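Local coordinates for ActII protein (Streptomyces coelicolor, PDB 2OPT) that probably represses transcription as a dimeric, DNA-binding regulator of the TetR family, at residues R10-A15 / A45-R50; M82-R87 / L203-I208; G172-L177 / P183-L188. All coordinates share one frame; numbering follows the deposited sequence. Where two conformers were deposited one is given.

Contact 1 of 3, residues R10-A15 / A45-R50; sequences RIVVTA and AHVGNR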
loop_
_atom_site.group_PDB
_atom_site.type_symbol
_atom_site.label_atom_id
_atom_site.label_comp_id
_atom_site.label_asym_id
_atom_site.label_seq_id
_atom_site.Cartn_x
_atom_site.Cartn_y
_atom_site.Cartn_z
ATOM N N ARG A 10 -25.236 -12.590 -13.680
ATOM C CA ARG A 10 -26.281 -11.542 -13.531
ATOM C C ARG A 10 -26.177 -11.076 -12.087
ATOM O O ARG A 10 -26.349 -9.918 -11.744
ATOM C CB ARG A 10 -27.676 -12.136 -13.785
ATOM C CG ARG A 10 -28.849 -11.296 -13.260
ATOM C CD ARG A 10 -28.855 -9.887 -13.834
ATOM N NE ARG A 10 -28.979 -9.911 -15.299
ATOM C CZ ARG A 10 -28.518 -8.952 -16.106
ATOM N NH1 ARG A 10 -28.697 -9.042 -17.434
ATOM N NH2 ARG A 10 -27.883 -7.908 -15.581
ATOM N N ILE A 11 -25.934 -12.017 -11.230
ATOM C CA ILE A 11 -25.783 -11.691 -9.829
ATOM C C ILE A 11 -24.612 -10.721 -9.577
ATOM O O ILE A 11 -24.731 -9.767 -8.819
ATOM C CB ILE A 11 -25.536 -12.979 -8.986
ATOM C CG1 ILE A 11 -26.769 -13.943 -8.979
ATOM C CG2 ILE A 11 -25.113 -12.605 -7.484
ATOM C CD1 ILE A 11 -26.404 -15.427 -8.334
ATOM N N VAL A 12 -23.451 -11.045 -10.129
ATOM C CA VAL A 12 -22.245 -10.227 -9.928
ATOM C C VAL A 12 -22.369 -8.858 -10.535
ATOM O O VAL A 12 -21.911 -7.879 -9.962
ATOM C CB VAL A 12 -20.960 -11.036 -10.368
ATOM C CG1 VAL A 12 -19.693 -10.202 -10.191
ATOM C CG2 VAL A 12 -20.859 -12.236 -9.470
ATOM N N VAL A 13 -22.984 -8.772 -11.713
ATOM C CA VAL A 13 -23.133 -7.532 -12.352
ATOM C C VAL A 13 -24.020 -6.620 -11.473
ATOM O O VAL A 13 -23.728 -5.462 -11.328
ATOM C CB VAL A 13 -23.814 -7.737 -13.737
ATOM C CG1 VAL A 13 -24.408 -6.380 -14.322
ATOM C CG2 VAL A 13 -22.851 -8.363 -14.726
ATOM N N THR A 14 -25.124 -7.169 -10.946
ATOM C CA THR A 14 -26.035 -6.448 -10.062
ATOM C C THR A 14 -25.293 -5.971 -8.837
ATOM O O THR A 14 -25.437 -4.841 -8.438
ATOM C CB THR A 14 -27.198 -7.403 -9.662
ATOM O OG1 THR A 14 -27.901 -7.771 -10.863
ATOM C CG2 THR A 14 -28.184 -6.740 -8.689
ATOM N N ALA A 15 -24.493 -6.856 -8.233
ATOM C CA ALA A 15 -23.687 -6.478 -7.092
ATOM C C ALA A 15 -22.707 -5.325 -7.355
ATOM O O ALA A 15 -22.599 -4.370 -6.550
ATOM C CB ALA A 15 -22.915 -7.724 -6.574
ATOM N N ALA A 45 -26.636 -20.648 -3.353
ATOM C CA ALA A 45 -26.201 -21.724 -4.281
ATOM C C ALA A 45 -25.186 -21.207 -5.329
ATOM O O ALA A 45 -24.241 -21.906 -5.688
ATOM C CB ALA A 45 -27.390 -22.315 -4.982
ATOM N N HIS A 46 -25.382 -19.969 -5.788
ATOM C CA HIS A 46 -24.620 -19.383 -6.893
ATOM C C HIS A 46 -23.368 -18.644 -6.507
ATOM O O HIS A 46 -22.368 -18.669 -7.276
ATOM C CB HIS A 46 -25.481 -18.417 -7.724
ATOM C CG HIS A 46 -26.290 -19.097 -8.782
ATOM N ND1 HIS A 46 -27.611 -19.448 -8.599
ATOM C CD2 HIS A 46 -25.941 -19.565 -9.997
ATOM C CE1 HIS A 46 -28.039 -20.104 -9.664
ATOM N NE2 HIS A 46 -27.048 -20.175 -10.527
ATOM N N VAL A 47 -23.395 -17.930 -5.382
ATOM C CA VAL A 47 -22.236 -17.084 -5.091
ATOM C C VAL A 47 -21.675 -17.205 -3.719
ATOM O O VAL A 47 -20.632 -16.561 -3.470
ATOM C CB VAL A 47 -22.396 -15.567 -5.396
ATOM C CG1 VAL A 47 -22.710 -15.315 -6.898
ATOM C CG2 VAL A 47 -23.424 -14.918 -4.490
ATOM N N GLY A 48 -22.285 -18.022 -2.852
ATOM C CA GLY A 48 -21.732 -18.239 -1.502
ATOM C C GLY A 48 -22.031 -17.067 -0.584
ATOM O O GLY A 48 -23.009 -16.357 -0.799
ATOM N N ASN A 49 -21.188 -16.866 0.435
ATOM C CA ASN A 49 -21.326 -15.778 1.408
ATOM C C ASN A 49 -20.817 -14.446 0.884
ATOM O O ASN A 49 -20.444 -14.326 -0.293
ATOM C CB ASN A 49 -20.633 -16.157 2.725
ATOM C CG ASN A 49 -19.153 -16.325 2.570
ATOM O OD1 ASN A 49 -18.511 -15.615 1.812
ATOM N ND2 ASN A 49 -18.595 -17.279 3.284
ATOM N N ARG A 50 -20.839 -13.411 1.726
ATOM C CA ARG A 50 -20.514 -12.066 1.233
ATOM C C ARG A 50 -19.061 -12.018 0.809
ATOM O O ARG A 50 -18.720 -11.425 -0.194
ATOM C CB ARG A 50 -20.768 -11.001 2.308
ATOM C CG ARG A 50 -20.668 -9.595 1.765
ATOM C CD ARG A 50 -21.017 -8.618 2.855
ATOM N NE ARG A 50 -20.919 -7.241 2.374
ATOM C CZ ARG A 50 -19.896 -6.444 2.657
ATOM N NH1 ARG A 50 -18.859 -6.872 3.393
ATOM N NH2 ARG A 50 -19.912 -5.233 2.197
#
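Ile11 meets Val47 in a small apolar contact inside the N-terminal DNA-binding region, with His46 in a secondary place. It joins helix 8-22 to the C-terminal part of helix 40-47. Residues 28-47 form the predicted helix-turn-helix, so its second helix is held here against the first helix of the chain. The nearest CA atoms are those of Ile11 and Val47, 8.0 Å apart. These two side chains reach toward each other tip to tip. Ile11 CG2 sits 3.7 Å from Val47 CG1 and also lies near CG2 of the same valine. The first torsion of Ile11, with CG2 anti to the backbone N and CG1 beside it (chi1 -66°), turns both branches to this side. CG2 therefore meets both Val47 methyls, and Ile11 CD1 also comes within 4.0 Å of Val47 CG1. His46 lies beside Ile11, but the modelled approach there is too short to be trusted in detail. The histidine ring is tied elsewhere, since His46 ND1 is hydrogen-bonded to Ser42 O on its own helix. Val12 adds a looser touch, its CG2 4.4 Å from Val47 CG1. Leu56 of helix 50-61 touches both Val12 and Val47, and Met29 of helix 29-36 also packs on Val47. The junction between the two segments is therefore held by dispersion and by burial of branched carbons.

Contact 2 of 3, residues M82-R87 / L203-I208; sequences MCRSLR and LGLEII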
loop_
_atom_site.group_PDB
_atom_site.type_symbol
_atom_site.label_atom_id
_atom_site.label_comp_id
_atom_site.label_asym_id
_atom_site.label_seq_id
_atom_site.Cartn_x
_atom_site.Cartn_y
_atom_site.Cartn_z
ATOM N N MET A 82 -0.173 -0.454 -18.961
ATOM C CA MET A 82 -0.868 -1.478 -18.191
ATOM C C MET A 82 -1.191 -1.000 -16.780
ATOM O O MET A 82 -2.237 -1.339 -16.225
ATOM C CB MET A 82 -0.029 -2.757 -18.135
ATOM C CG MET A 82 -0.307 -3.638 -16.929
ATOM S SD MET A 82 1.005 -4.841 -16.644
ATOM C CE MET A 82 2.028 -3.957 -15.470
ATOM N N CYS A 83 -0.291 -0.210 -16.202
ATOM C CA CYS A 83 -0.499 0.336 -14.865
ATOM C C CYS A 83 -1.588 1.403 -14.872
ATOM O O CYS A 83 -2.403 1.479 -13.952
ATOM C CB CYS A 83 0.804 0.918 -14.315
ATOM S SG CYS A 83 2.007 -0.319 -13.779
ATOM N N ARG A 84 -1.594 2.226 -15.916
ATOM C CA ARG A 84 -2.608 3.261 -16.072
ATOM C C ARG A 84 -3.991 2.644 -16.254
ATOM O O ARG A 84 -4.994 3.192 -15.797
ATOM C CB ARG A 84 -2.272 4.164 -17.260
ATOM C CG ARG A 84 -1.149 5.156 -16.989
ATOM C CD ARG A 84 -0.972 6.124 -18.151
ATOM N NE ARG A 84 0.371 6.694 -18.194
ATOM C CZ ARG A 84 1.183 6.615 -19.244
ATOM N NH1 ARG A 84 2.389 7.165 -19.195
ATOM N NH2 ARG A 84 0.790 5.987 -20.343
ATOM N N SER A 85 -4.033 1.496 -16.922
ATOM C CA SER A 85 -5.291 0.737 -17.101
ATOM C C SER A 85 -5.887 0.207 -15.795
ATOM O O SER A 85 -7.097 0.274 -15.546
ATOM C CB SER A 85 -5.051 -0.443 -18.070
ATOM O OG SER A 85 -6.280 -0.968 -18.590
ATOM N N LEU A 86 -5.035 -0.325 -14.939
ATOM C CA LEU A 86 -5.450 -0.722 -13.641
ATOM C C LEU A 86 -5.956 0.446 -12.815
ATOM O O LEU A 86 -6.978 0.339 -12.129
ATOM C CB LEU A 86 -4.232 -1.316 -12.912
ATOM C CG LEU A 86 -4.565 -2.006 -11.600
ATOM C CD1 LEU A 86 -5.606 -3.159 -11.685
ATOM C CD2 LEU A 86 -3.267 -2.536 -11.006
ATOM N N ARG A 87 -5.271 1.582 -12.902
ATOM C CA ARG A 87 -5.671 2.761 -12.165
ATOM C C ARG A 87 -7.028 3.230 -12.619
ATOM O O ARG A 87 -7.859 3.625 -11.820
ATOM C CB ARG A 87 -4.615 3.883 -12.346
ATOM C CG ARG A 87 -5.004 5.208 -11.681
ATOM C CD ARG A 87 -4.105 6.405 -12.124
ATOM N NE ARG A 87 -4.302 7.614 -11.290
ATOM C CZ ARG A 87 -4.149 8.841 -11.745
ATOM N NH1 ARG A 87 -3.805 9.055 -13.009
ATOM N NH2 ARG A 87 -4.357 9.853 -10.943
ATOM N N LEU A 203 5.122 10.006 -11.281
ATOM C CA LEU A 203 6.416 9.936 -10.626
ATOM C C LEU A 203 6.685 8.542 -10.083
ATOM O O LEU A 203 7.765 8.002 -10.311
ATOM C CB LEU A 203 6.508 10.929 -9.442
ATOM C CG LEU A 203 6.973 12.325 -9.738
ATOM C CD1 LEU A 203 6.860 13.259 -8.503
ATOM C CD2 LEU A 203 8.433 12.248 -10.230
ATOM N N GLY A 204 5.750 7.963 -9.335
ATOM C CA GLY A 204 5.998 6.616 -8.754
ATOM C C GLY A 204 6.145 5.567 -9.852
ATOM O O GLY A 204 6.925 4.645 -9.742
ATOM N N LEU A 205 5.333 5.655 -10.913
ATOM C CA LEU A 205 5.518 4.784 -12.071
ATOM C C LEU A 205 6.947 4.892 -12.667
ATOM O O LEU A 205 7.582 3.894 -12.883
ATOM C CB LEU A 205 4.450 5.144 -13.151
ATOM C CG LEU A 205 3.874 4.068 -14.035
ATOM C CD1 LEU A 205 3.482 2.874 -13.218
ATOM C CD2 LEU A 205 2.646 4.673 -14.856
ATOM N N GLU A 206 7.407 6.119 -12.932
ATOM C CA GLU A 206 8.742 6.379 -13.476
ATOM C C GLU A 206 9.794 5.739 -12.588
ATOM O O GLU A 206 10.675 5.005 -13.062
ATOM C CB GLU A 206 8.971 7.894 -13.547
ATOM C CG GLU A 206 8.284 8.534 -14.750
ATOM C CD GLU A 206 8.426 10.042 -14.841
ATOM O OE1 GLU A 206 9.146 10.677 -14.007
ATOM O OE2 GLU A 206 7.806 10.594 -15.788
ATOM N N ILE A 207 9.675 6.007 -11.289
ATOM C CA ILE A 207 10.627 5.529 -10.326
ATOM C C ILE A 207 10.728 4.007 -10.384
ATOM O O ILE A 207 11.816 3.475 -10.481
ATOM C CB ILE A 207 10.295 6.011 -8.900
ATOM C CG1 ILE A 207 10.517 7.534 -8.799
ATOM C CG2 ILE A 207 11.130 5.272 -7.882
ATOM C CD1 ILE A 207 9.911 8.187 -7.585
ATOM N N ILE A 208 9.589 3.316 -10.293
ATOM C CA ILE A 208 9.592 1.824 -10.209
ATOM C C ILE A 208 10.110 1.201 -11.508
ATOM O O ILE A 208 10.900 0.275 -11.468
ATOM C CB ILE A 208 8.183 1.282 -9.892
ATOM C CG1 ILE A 208 7.736 1.802 -8.508
ATOM C CG2 ILE A 208 8.140 -0.251 -10.084
ATOM C CD1 ILE A 208 6.232 1.565 -8.106
#
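Cys83 and Leu205 meet where helix 75-92 packs against helix 197-219 in the C-terminal ligand-binding and dimerisation domain of this TetR-like protein. Their CA atoms are the nearest pair between the segments, 8.0 Å apart. Leu205 can be followed outward. Its CB points toward helix 75-92, and CG then branches. From there CD1 goes to Cys83 and CD2 to Arg84. CD1 lies 3.5 Å from Cys83 CB, tighter than usual for two carbons, and 3.6 Å from Cys83 SG. It thus meets both side-chain atoms of the cysteine. The cysteine torsion allows this: SG lies beside the backbone N, anti to the carbonyl carbon (chi1 -75°), which sets SG and CB both against Leu205 CD1. CD2 has a looser neighbour, the aliphatic part of Arg84, with CG 4.4 Å away. The charged end of that arginine has another partner: Arg84 NE forms a salt bridge with Glu202 OE2, just before the segment on helix 197-219. Val142 of helix 128-150 also touches Cys83. On helix 197-219, Ile207 packs on Leu212 of the second subunit, so this helix also belongs to the dimer interface. The apolar centre is one leucine methyl against the CB and SG of a cysteine. An arginine chain flanks it, its charge answered by a carboxylate of helix 197-219.

Contact 3 of 3, residues G172-L177 / P183-L188; sequences GYLKSL and PNLVHL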
loop_
_atom_site.group_PDB
_atom_site.type_symbol
_atom_site.label_atom_id
_atom_site.label_comp_id
_atom_site.label_asym_id
_atom_site.label_seq_id
_atom_site.Cartn_x
_atom_site.Cartn_y
_atom_site.Cartn_z
ATOM N N GLY A 172 -0.183 25.065 5.345
ATOM C CA GLY A 172 -0.058 26.293 6.109
ATOM C C GLY A 172 0.646 26.069 7.418
ATOM O O GLY A 172 1.326 26.953 7.911
ATOM N N TYR A 173 0.478 24.887 8.001
ATOM C CA TYR A 173 1.293 24.540 9.142
ATOM C C TYR A 173 2.764 24.493 8.704
ATOM O O TYR A 173 3.590 25.211 9.241
ATOM C CB TYR A 173 0.869 23.202 9.727
ATOM C CG TYR A 173 1.631 22.848 10.965
ATOM C CD1 TYR A 173 1.551 23.643 12.084
ATOM C CD2 TYR A 173 2.431 21.704 11.021
ATOM C CE1 TYR A 173 2.246 23.333 13.228
ATOM C CE2 TYR A 173 3.119 21.375 12.163
ATOM C CZ TYR A 173 3.034 22.195 13.264
ATOM O OH TYR A 173 3.722 21.905 14.421
ATOM N N LEU A 174 3.086 23.647 7.720
ATOM C CA LEU A 174 4.457 23.470 7.270
ATOM C C LEU A 174 5.043 24.792 6.805
ATOM O O LEU A 174 6.105 25.192 7.268
ATOM C CB LEU A 174 4.524 22.436 6.147
ATOM C CG LEU A 174 4.316 20.968 6.486
ATOM C CD1 LEU A 174 4.758 20.102 5.275
ATOM C CD2 LEU A 174 5.041 20.559 7.773
ATOM N N LYS A 175 4.335 25.483 5.917
ATOM C CA LYS A 175 4.840 26.743 5.375
ATOM C C LYS A 175 5.153 27.816 6.434
ATOM O O LYS A 175 6.113 28.570 6.280
ATOM C CB LYS A 175 3.857 27.269 4.240
ATOM C CG LYS A 175 3.917 28.838 4.051
ATOM C CD LYS A 175 4.291 29.243 2.611
ATOM C CE LYS A 175 4.251 30.764 2.436
ATOM N NZ LYS A 175 4.135 31.150 0.984
ATOM N N SER A 176 4.383 27.836 7.529
ATOM C CA SER A 176 4.588 28.805 8.621
ATOM C C SER A 176 5.372 28.259 9.833
ATOM O O SER A 176 5.331 28.835 10.918
ATOM C CB SER A 176 3.252 29.419 9.056
ATOM O OG SER A 176 2.540 28.548 9.929
ATOM N N LEU A 177 6.076 27.140 9.641
ATOM C CA LEU A 177 7.061 26.620 10.611
ATOM C C LEU A 177 8.271 27.537 10.655
ATOM O O LEU A 177 8.580 28.187 9.637
ATOM C CB LEU A 177 7.511 25.224 10.183
ATOM C CG LEU A 177 7.099 23.917 10.905
ATOM C CD1 LEU A 177 5.839 23.973 11.782
ATOM C CD2 LEU A 177 7.051 22.778 9.898
ATOM N N PRO A 183 13.955 23.958 7.700
ATOM C CA PRO A 183 14.194 24.526 6.374
ATOM C C PRO A 183 13.638 23.702 5.209
ATOM O O PRO A 183 13.041 24.259 4.270
ATOM C CB PRO A 183 15.724 24.602 6.293
ATOM C CG PRO A 183 16.232 23.710 7.385
ATOM C CD PRO A 183 15.207 23.731 8.440
ATOM N N ASN A 184 13.852 22.395 5.258
ATOM C CA ASN A 184 13.333 21.508 4.226
ATOM C C ASN A 184 11.824 21.386 4.242
ATOM O O ASN A 184 11.213 21.361 3.189
ATOM C CB ASN A 184 14.001 20.131 4.278
ATOM C CG ASN A 184 15.479 20.213 4.015
ATOM O OD1 ASN A 184 15.903 20.290 2.875
ATOM N ND2 ASN A 184 16.276 20.218 5.066
ATOM N N LEU A 185 11.220 21.293 5.428
ATOM C CA LEU A 185 9.764 21.207 5.473
ATOM C C LEU A 185 9.098 22.479 4.975
ATOM O O LEU A 185 8.082 22.395 4.275
ATOM C CB LEU A 185 9.221 20.834 6.852
ATOM C CG LEU A 185 9.635 19.464 7.372
ATOM C CD1 LEU A 185 8.892 19.218 8.669
ATOM C CD2 LEU A 185 9.386 18.340 6.422
ATOM N N VAL A 186 9.650 23.635 5.346
ATOM C CA VAL A 186 9.143 24.926 4.838
ATOM C C VAL A 186 9.273 25.003 3.300
ATOM O O VAL A 186 8.312 25.375 2.589
ATOM C CB VAL A 186 9.863 26.154 5.559
ATOM C CG1 VAL A 186 9.514 27.492 4.921
ATOM C CG2 VAL A 186 9.562 26.148 7.086
ATOM N N HIS A 187 10.455 24.660 2.793
ATOM C CA HIS A 187 10.767 24.770 1.348
ATOM C C HIS A 187 9.949 23.755 0.532
ATOM O O HIS A 187 9.493 24.073 -0.567
ATOM C CB HIS A 187 12.282 24.622 1.103
ATOM C CG HIS A 187 12.675 24.508 -0.344
ATOM N ND1 HIS A 187 13.096 25.587 -1.096
ATOM C CD2 HIS A 187 12.732 23.434 -1.166
ATOM C CE1 HIS A 187 13.376 25.184 -2.325
ATOM N NE2 HIS A 187 13.180 23.876 -2.389
ATOM N N LEU A 188 9.743 22.554 1.099
ATOM C CA LEU A 188 8.922 21.510 0.452
ATOM C C LEU A 188 7.429 21.407 0.857
ATOM O O LEU A 188 6.755 20.424 0.479
ATOM C CB LEU A 188 9.582 20.136 0.607
ATOM C CG LEU A 188 11.025 19.980 0.111
ATOM C CD1 LEU A 188 11.624 18.629 0.495
ATOM C CD2 LEU A 188 11.033 20.152 -1.362
#
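Val186 packs against the C-terminal end of helix 164-175, where the chain leaves the helix at Ser176 and turns through a short loop into helix 183-187. The Lys175 and Val186 CA atoms are 4.7 Å apart. One group of contacts sets side-chain carbons on backbone carbonyls. Val186 CG2 lies 3.4 Å from Leu177 O and 3.6 Å from Leu174 O, and CG1 lies 3.8 Å from Lys175 O. The two methyls divide this work because CG1 is anti to the backbone N (chi1 172°) and CG2 is beside it. In return, Leu174 meets Leu185 O with its CB, 4.0 Å away, and with CD1. A second group is purely apolar. Leu177 CB is 3.8 Å from Val186 CG2. Leu185 CD1 meets CD2 of both Leu174 and Leu177, each at 4.2 Å. Ile192 of helix 189-194 touches both Leu174 and Leu185. The third group is polar. At the helix end Ser176 OG and Ser176 N both donate to Gly172 O, the hydroxyl in the carbonyl plane at 2.8 Å. Glu115 of the second subunit accepts from Leu185 N and Asn184 ND2. The turn between the two helices is thus closed by methyl packing, while polar groups of helix 183-187 serve the dimer.

Contact 1 lies in the DNA-binding region, and contacts 2 and 3 share the C-terminal domain. Contacts 1 and 3 sit on opposite sides of the chain's centre, with their centres about 50 Å apart. Contact 2 is the most central. Contact 1 is buried, with partly exposed His46 at its side. Contact 3 lies far out and includes exposed Lys175 and partly exposed Val186. None holds the same pair of helices. Contact 1 does not reach the second subunit, whereas contacts 2 and 3 both adjoin it. Contact 2 joins distant parts of the sequence through apolar carbons and a sulfur. Contact 3 closes a short local turn, brings backbone carbonyls against methyls, and has hydrogen bonds to the second subunit.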